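Local coordinates for protein arylesterase (PDB 5L2P) that hydrolyses aromatic esters, p-nitrophenyl esters of fatty acids and organophosphates such as paraoxon, acting as a serine esterase of the alpha/beta hydrolase fold, at residues L77-H82 against D148-F153; Y120-A125 against K215-D220; T177-V182 against P241-V246. All blocks are in the same frame, centred on the assembly; numbering follows the deposited sequence.

Interaction 1 (L77-H82 against D148-F153); sequences LVMHFH and DKIATF
F153 points the rim of its ring at the face of H80 in an offset edge-to-face pair, the ring centroids 5.1 Å apart and the planes inclined at 69°. H80 CD2 lies in the plane of the phenyl ring, 3.4 Å from F153 CD1. In both residues CG stands anti to the backbone N (chi1 173° in F153, 179° in H80), which sends the two side chains off side by side from bridged positions on parallel strands. The imidazole is fixed against rotation at both nitrogens, ND1 by S98 and NE2 by E94, while F153 supplies a purely apolar flank. V78 shares this face of the sheet and lays CG1 against F153 CB at 3.8 Å.

On the other face L77 and I150 run alongside each other, L77 CD2 meeting I150 CG2 at 4.1 Å. T152 turns its methyl to the contact: CG2 is 4.1 Å from M79 CB and touches F81 CE2 as well, a branched residue suited to a strand. Underneath, five backbone hydrogen bonds alternate in the parallel pattern, from L77 N with K149 O to F81 N with F153 O.

These are adjacent strands of the central alpha/beta hydrolase sheet: 77-81 leads to H82, by similarity part of the oxyanion-hole motif, and 150-155 to S156, probably the catalytic serine. Strand 108-112 flanks 77-81, and strand 178-182 flanks 150-153, where V180 and V182 touch F153. Helix 124-138 covers L77, M79, F81 and T152, and helix 157-171 also packs on F81 and T152.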
# COMPACT_ATOMS: atom_id res chain seq x y z
N LEU A 77 -19.21 30.96 -9.70
CA LEU A 77 -19.72 30.11 -10.76
C LEU A 77 -18.95 28.82 -10.83
O LEU A 77 -17.74 28.83 -10.78
CB LEU A 77 -19.62 30.84 -12.10
CG LEU A 77 -19.92 30.01 -13.36
CD1 LEU A 77 -21.39 29.67 -13.43
CD2 LEU A 77 -19.42 30.68 -14.63
N VAL A 78 -19.67 27.70 -10.95
CA VAL A 78 -19.07 26.39 -11.08
C VAL A 78 -19.45 25.76 -12.39
O VAL A 78 -20.63 25.53 -12.64
CB VAL A 78 -19.50 25.48 -9.93
CG1 VAL A 78 -18.94 24.07 -10.10
CG2 VAL A 78 -19.08 26.08 -8.58
N MET A 79 -18.46 25.50 -13.25
CA MET A 79 -18.68 24.79 -14.50
C MET A 79 -18.61 23.30 -14.21
O MET A 79 -17.61 22.82 -13.66
CB MET A 79 -17.63 25.13 -15.52
CG MET A 79 -17.53 26.59 -15.88
SD MET A 79 -18.99 27.22 -16.68
CE MET A 79 -19.15 26.17 -18.10
N HIS A 80 -19.65 22.58 -14.62
CA HIS A 80 -19.74 21.16 -14.31
C HIS A 80 -19.68 20.34 -15.60
O HIS A 80 -20.52 20.49 -16.47
CB HIS A 80 -21.04 20.89 -13.56
CG HIS A 80 -21.26 19.44 -13.21
ND1 HIS A 80 -22.49 18.94 -12.84
CD2 HIS A 80 -20.40 18.39 -13.19
CE1 HIS A 80 -22.39 17.65 -12.59
NE2 HIS A 80 -21.13 17.29 -12.78
N PHE A 81 -18.67 19.48 -15.70
CA PHE A 81 -18.53 18.58 -16.82
C PHE A 81 -18.82 17.17 -16.33
O PHE A 81 -18.15 16.69 -15.39
CB PHE A 81 -17.11 18.66 -17.36
CG PHE A 81 -16.59 20.07 -17.55
CD1 PHE A 81 -17.37 21.04 -18.13
CD2 PHE A 81 -15.31 20.40 -17.19
CE1 PHE A 81 -16.89 22.32 -18.35
CE2 PHE A 81 -14.80 21.68 -17.41
CZ PHE A 81 -15.61 22.65 -17.97
N HIS A 82 -19.82 16.50 -16.93
CA HIS A 82 -20.19 15.14 -16.52
C HIS A 82 -19.15 14.11 -16.93
O HIS A 82 -18.33 14.37 -17.80
CB HIS A 82 -21.56 14.73 -17.12
CG HIS A 82 -21.55 14.59 -18.61
ND1 HIS A 82 -21.18 13.42 -19.23
CD2 HIS A 82 -21.83 15.47 -19.60
CE1 HIS A 82 -21.25 13.58 -20.54
NE2 HIS A 82 -21.65 14.81 -20.79
N ASP A 148 -13.60 36.64 -11.76
CA ASP A 148 -12.47 35.98 -11.07
C ASP A 148 -12.92 34.92 -10.04
O ASP A 148 -12.10 34.46 -9.21
CB ASP A 148 -11.47 37.00 -10.47
CG ASP A 148 -12.10 37.89 -9.40
OD1 ASP A 148 -12.49 37.35 -8.33
OD2 ASP A 148 -12.18 39.12 -9.62
N LYS A 149 -14.20 34.53 -10.10
CA LYS A 149 -14.73 33.47 -9.23
C LYS A 149 -15.36 32.32 -10.02
O LYS A 149 -16.40 31.80 -9.66
CB LYS A 149 -15.74 34.02 -8.23
CG LYS A 149 -15.18 34.98 -7.22
CD LYS A 149 -16.32 35.45 -6.32
CE LYS A 149 -15.95 36.51 -5.30
NZ LYS A 149 -14.86 36.03 -4.46
N ILE A 150 -14.69 31.90 -11.08
CA ILE A 150 -15.11 30.78 -11.90
C ILE A 150 -14.32 29.51 -11.54
O ILE A 150 -13.09 29.48 -11.66
CB ILE A 150 -14.93 31.09 -13.40
CG1 ILE A 150 -15.69 32.38 -13.75
CG2 ILE A 150 -15.41 29.91 -14.25
CD1 ILE A 150 -15.58 32.82 -15.20
N ALA A 151 -15.03 28.46 -11.11
CA ALA A 151 -14.40 27.18 -10.79
C ALA A 151 -14.89 26.08 -11.74
O ALA A 151 -15.99 26.20 -12.32
CB ALA A 151 -14.73 26.79 -9.37
N THR A 152 -14.10 25.01 -11.88
CA THR A 152 -14.49 23.86 -12.63
C THR A 152 -14.64 22.61 -11.76
O THR A 152 -13.95 22.44 -10.77
CB THR A 152 -13.51 23.59 -13.76
OG1 THR A 152 -12.18 23.46 -13.25
CG2 THR A 152 -13.59 24.69 -14.84
N PHE A 153 -15.57 21.72 -12.15
CA PHE A 153 -15.89 20.52 -11.39
C PHE A 153 -16.23 19.40 -12.37
O PHE A 153 -16.82 19.63 -13.42
CB PHE A 153 -17.04 20.83 -10.46
CG PHE A 153 -17.59 19.64 -9.75
CD1 PHE A 153 -18.60 18.87 -10.35
CD2 PHE A 153 -17.15 19.30 -8.47
CE1 PHE A 153 -19.14 17.76 -9.70
CE2 PHE A 153 -17.67 18.18 -7.82
CZ PHE A 153 -18.69 17.42 -8.44

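Interaction 2 (Y120-A125 against K215-D220)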
# COMPACT_ATOMS: atom_id res chain seq x y z
N TYR A 120 -17.32 12.11 -32.03
CA TYR A 120 -16.36 13.20 -31.98
C TYR A 120 -15.19 12.81 -31.08
O TYR A 120 -15.35 12.61 -29.87
CB TYR A 120 -17.01 14.46 -31.45
CG TYR A 120 -18.12 14.95 -32.33
CD1 TYR A 120 -19.45 14.51 -32.12
CD2 TYR A 120 -17.88 15.84 -33.37
CE1 TYR A 120 -20.48 14.96 -32.90
CE2 TYR A 120 -18.91 16.28 -34.18
CZ TYR A 120 -20.21 15.85 -33.94
OH TYR A 120 -21.25 16.31 -34.73
N LYS A 121 -14.03 12.67 -31.70
CA LYS A 121 -12.87 12.16 -31.02
C LYS A 121 -12.15 13.30 -30.32
O LYS A 121 -12.43 14.48 -30.56
CB LYS A 121 -11.92 11.48 -32.00
CG LYS A 121 -12.40 10.09 -32.42
CD LYS A 121 -11.29 9.31 -33.10
CE LYS A 121 -11.79 7.95 -33.51
NZ LYS A 121 -11.67 6.99 -32.39
N PHE A 122 -11.21 12.93 -29.43
CA PHE A 122 -10.26 13.86 -28.88
C PHE A 122 -9.65 14.72 -30.00
O PHE A 122 -9.30 14.19 -31.05
CB PHE A 122 -9.16 13.07 -28.14
CG PHE A 122 -8.02 13.92 -27.69
CD1 PHE A 122 -8.05 14.57 -26.47
CD2 PHE A 122 -6.88 14.04 -28.48
CE1 PHE A 122 -6.96 15.33 -26.05
CE2 PHE A 122 -5.79 14.81 -28.07
CZ PHE A 122 -5.83 15.47 -26.86
N PRO A 123 -9.50 16.03 -29.77
CA PRO A 123 -9.74 16.79 -28.54
C PRO A 123 -11.09 17.56 -28.47
O PRO A 123 -11.18 18.54 -27.75
CB PRO A 123 -8.56 17.78 -28.55
CG PRO A 123 -8.43 18.10 -29.99
CD PRO A 123 -8.83 16.86 -30.78
N THR A 124 -12.12 17.10 -29.17
CA THR A 124 -13.38 17.84 -29.29
C THR A 124 -14.01 18.15 -27.95
O THR A 124 -14.31 19.30 -27.66
CB THR A 124 -14.42 17.05 -30.14
OG1 THR A 124 -13.87 16.72 -31.42
CG2 THR A 124 -15.71 17.86 -30.38
N ALA A 125 -14.17 17.13 -27.11
CA ALA A 125 -14.70 17.31 -25.73
C ALA A 125 -13.95 18.36 -24.91
O ALA A 125 -14.57 19.15 -24.18
CB ALA A 125 -14.70 16.00 -24.95
N LYS A 215 -9.62 3.92 -26.57
CA LYS A 215 -9.55 3.63 -28.01
C LYS A 215 -10.62 4.36 -28.82
O LYS A 215 -10.38 4.76 -29.96
CB LYS A 215 -9.71 2.14 -28.28
CG LYS A 215 -8.50 1.29 -27.98
CD LYS A 215 -8.81 -0.17 -28.26
CE LYS A 215 -7.63 -1.09 -27.91
NZ LYS A 215 -6.61 -1.13 -29.00
N MET A 216 -11.80 4.52 -28.23
CA MET A 216 -12.91 5.21 -28.88
C MET A 216 -12.72 6.72 -28.90
O MET A 216 -13.12 7.38 -29.84
CB MET A 216 -14.21 4.88 -28.16
CG MET A 216 -14.53 3.40 -28.20
SD MET A 216 -15.73 3.06 -29.48
CE MET A 216 -17.24 3.43 -28.57
N TYR A 217 -12.08 7.25 -27.86
CA TYR A 217 -11.88 8.68 -27.68
C TYR A 217 -10.69 9.21 -28.45
O TYR A 217 -10.80 10.23 -29.12
CB TYR A 217 -11.76 8.99 -26.19
CG TYR A 217 -11.59 10.43 -25.82
CD1 TYR A 217 -12.47 11.39 -26.32
CD2 TYR A 217 -10.56 10.84 -24.93
CE1 TYR A 217 -12.31 12.72 -25.97
CE2 TYR A 217 -10.41 12.15 -24.59
CZ TYR A 217 -11.28 13.09 -25.10
OH TYR A 217 -11.14 14.42 -24.76
N ILE A 218 -9.55 8.50 -28.38
CA ILE A 218 -8.32 8.97 -29.06
C ILE A 218 -8.30 8.62 -30.55
O ILE A 218 -8.97 7.69 -30.99
CB ILE A 218 -7.01 8.48 -28.39
CG1 ILE A 218 -6.87 6.96 -28.50
CG2 ILE A 218 -6.96 8.98 -26.94
CD1 ILE A 218 -5.51 6.48 -28.02
N ARG A 219 -7.53 9.40 -31.31
CA ARG A 219 -7.42 9.22 -32.76
C ARG A 219 -6.42 8.12 -33.09
O ARG A 219 -6.66 7.28 -33.93
CB ARG A 219 -6.99 10.52 -33.43
CG ARG A 219 -8.01 11.64 -33.26
CD ARG A 219 -7.45 12.99 -33.62
NE ARG A 219 -6.48 13.44 -32.63
CZ ARG A 219 -5.91 14.63 -32.63
NH1 ARG A 219 -6.22 15.49 -33.57
NH2 ARG A 219 -5.05 14.95 -31.69
N ASP A 220 -5.27 8.18 -32.44
CA ASP A 220 -4.23 7.17 -32.58
C ASP A 220 -3.32 7.19 -31.35
O ASP A 220 -3.53 8.00 -30.43
CB ASP A 220 -3.41 7.42 -33.86
CG ASP A 220 -2.77 8.79 -33.91
OD1 ASP A 220 -2.00 9.14 -33.00
OD2 ASP A 220 -3.04 9.52 -34.89
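F122 and Y217 meet where the entrance to helix 124-138 of the alpha/beta hydrolase fold faces the end of helix 212-217. A type VIa beta turn, K121 to T124, leads into helix 124-138, closed over the cis peptide bond before P123, with P123 at the N-cap position. K121 O serves two donors of T124, the backbone N at 3.0 Å and OG1 at 2.8 Å, and a threonine is apt here because its hydroxyl reinforces the turn.

Across the contact F122 N donates to Y217 O at 2.7 Å, satisfying one of the carbonyls at the helix end. K121, long enough to reach past it, brings NZ to M216 O at 3.0 Å and to I218 O at 3.1 Å. The ammonium stands above both carbonyl planes, 57° out of that of M216, and its charge would probably be favoured by the carbonyls gathered at this helix terminus. Thus three consecutive carbonyls, M216 to I218, have donors from the turn.

R219 is different: its guanidinium finds its acid in D223, through NH2, and P123 CD and F122 O lie over one of its faces. The approach of R219 NE to F122 O is too poorly angled to count as a bond.

The aromatic pair packs beside these polar groups. The edge of F122 is directed at the face of Y217, planes 78° apart, and Y217 also stacks with W86. F122 CB sits over the tyrosine ring, 3.8 Å from its centroid and 13° off the normal, a CH-pi contact; P123 CB covers a face of the F122 ring.

Interaction 3 (T177-V182 against P241-V246); sequences TAQVPV and PQAIVV
Q179 crosses P241 at about a right angle and ties strand 178-182 to the residue leading into strand 242-246. Its NE2 donates to P241 O at 3.0 Å, nearly straight at 172° and with the acceptor in the amide plane, while OE1 makes a weak bond to S166. CG stands between the backbone N and the carbonyl carbon (chi1 57°), which lets the extended chain carry NE2 to that oxygen. With an alanine here, P241 O would probably be left without this donor and a gap opened beside P241 and A243.

The buried middle is close-fitting: Q179 N bonds Q242 O, I244 N bonds Q179 O, and V180 lies alongside I244, V180 CG1 4.1 Å from I244 CB. Where T177 and Q242 are partly exposed, the contact is looser: Q242 CB reaches T177 O only at 3.9 Å, and Q242 packs on Q292 of a third subunit.

P181 has no N-H to give; its CD meets I244 O at 3.4 Å. Pairing resumes with V246 N to P181 O at 3.3 Å. This part of the alpha/beta hydrolase sheet thus leans more on apolar contact, P181 with V245 and V182 with V246, near the probably catalytic S156.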
# COMPACT_ATOMS: atom_id res chain seq x y z
N THR A 177 -10.57 30.25 -10.54
CA THR A 177 -10.28 30.35 -9.12
C THR A 177 -9.99 28.99 -8.51
O THR A 177 -9.22 28.91 -7.55
CB THR A 177 -11.40 31.11 -8.35
OG1 THR A 177 -10.99 31.29 -6.99
CG2 THR A 177 -12.70 30.35 -8.36
N ALA A 178 -10.59 27.94 -9.05
CA ALA A 178 -10.45 26.59 -8.50
C ALA A 178 -10.76 25.50 -9.52
O ALA A 178 -11.38 25.73 -10.54
CB ALA A 178 -11.35 26.43 -7.30
N GLN A 179 -10.27 24.29 -9.22
CA GLN A 179 -10.57 23.10 -10.03
C GLN A 179 -10.85 21.93 -9.10
O GLN A 179 -10.14 21.71 -8.11
CB GLN A 179 -9.38 22.76 -10.95
CG GLN A 179 -8.07 22.54 -10.21
CD GLN A 179 -7.01 21.99 -11.15
OE1 GLN A 179 -7.31 21.13 -12.02
NE2 GLN A 179 -5.76 22.50 -11.01
N VAL A 180 -11.89 21.16 -9.44
CA VAL A 180 -12.29 20.05 -8.62
C VAL A 180 -12.47 18.78 -9.44
O VAL A 180 -13.59 18.41 -9.77
CB VAL A 180 -13.58 20.37 -7.85
CG1 VAL A 180 -13.90 19.29 -6.82
CG2 VAL A 180 -13.42 21.70 -7.12
N PRO A 181 -11.35 18.11 -9.77
CA PRO A 181 -11.44 16.80 -10.40
C PRO A 181 -11.74 15.72 -9.39
O PRO A 181 -10.95 15.48 -8.46
CB PRO A 181 -10.06 16.61 -11.03
CG PRO A 181 -9.15 17.48 -10.25
CD PRO A 181 -9.95 18.54 -9.59
N VAL A 182 -12.88 15.06 -9.56
CA VAL A 182 -13.28 13.97 -8.71
C VAL A 182 -13.04 12.67 -9.48
O VAL A 182 -13.44 12.51 -10.65
CB VAL A 182 -14.75 14.10 -8.35
CG1 VAL A 182 -15.23 12.91 -7.53
CG2 VAL A 182 -14.97 15.41 -7.62
N PRO A 241 -4.94 26.36 -11.19
CA PRO A 241 -5.81 26.80 -10.11
C PRO A 241 -5.70 25.91 -8.87
O PRO A 241 -5.41 24.73 -8.96
CB PRO A 241 -7.22 26.76 -10.74
CG PRO A 241 -7.10 26.07 -12.02
CD PRO A 241 -5.68 26.04 -12.42
N GLN A 242 -5.94 26.52 -7.73
CA GLN A 242 -6.11 25.79 -6.49
C GLN A 242 -7.03 24.56 -6.70
O GLN A 242 -8.16 24.68 -7.26
CB GLN A 242 -6.72 26.78 -5.48
CG GLN A 242 -7.03 26.23 -4.11
CD GLN A 242 -7.62 27.30 -3.20
OE1 GLN A 242 -7.98 28.40 -3.65
NE2 GLN A 242 -7.72 26.99 -1.90
N ALA A 243 -6.58 23.39 -6.23
CA ALA A 243 -7.24 22.13 -6.54
C ALA A 243 -7.84 21.38 -5.35
O ALA A 243 -7.27 21.35 -4.28
CB ALA A 243 -6.28 21.21 -7.26
N ILE A 244 -8.99 20.76 -5.57
CA ILE A 244 -9.53 19.78 -4.66
C ILE A 244 -9.65 18.47 -5.44
O ILE A 244 -10.57 18.30 -6.22
CB ILE A 244 -10.91 20.21 -4.13
CG1 ILE A 244 -10.77 21.53 -3.37
CG2 ILE A 244 -11.51 19.15 -3.22
CD1 ILE A 244 -12.07 22.23 -3.04
N VAL A 245 -8.71 17.54 -5.23
CA VAL A 245 -8.73 16.21 -5.87
C VAL A 245 -9.27 15.14 -4.94
O VAL A 245 -8.81 14.98 -3.82
CB VAL A 245 -7.35 15.80 -6.37
CG1 VAL A 245 -7.41 14.53 -7.18
CG2 VAL A 245 -6.73 16.89 -7.22
N VAL A 246 -10.28 14.42 -5.42
CA VAL A 246 -10.95 13.42 -4.61
C VAL A 246 -10.80 12.07 -5.29
O VAL A 246 -10.97 11.98 -6.50
CB VAL A 246 -12.43 13.75 -4.43
CG1 VAL A 246 -13.13 12.75 -3.50
CG2 VAL A 246 -12.57 15.14 -3.86

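Overall arrangement
Interactions 1 and 3 are buried pairings of parallel strands in one sheet, and they adjoin: strands 150-155 and 178-182 are neighbours, with probable hydrogen bonds from T177 N to I150 O and from V180 N to T152 O. Their chemistry is main-chain bonding plus apolar packing, varied by an aromatic pair in interaction 1 and by a glutamine amide and a proline in interaction 3. Interaction 2 lies farther out, partly buried, its centre about 23 Å from that of interaction 1, and joins lysine and backbone N-H donors to helix-end carbonyls beside an F122/Y217 edge-to-face pair. Helix 124-138 relates the two: it starts in interaction 2 and further along covers the strands of interaction 1.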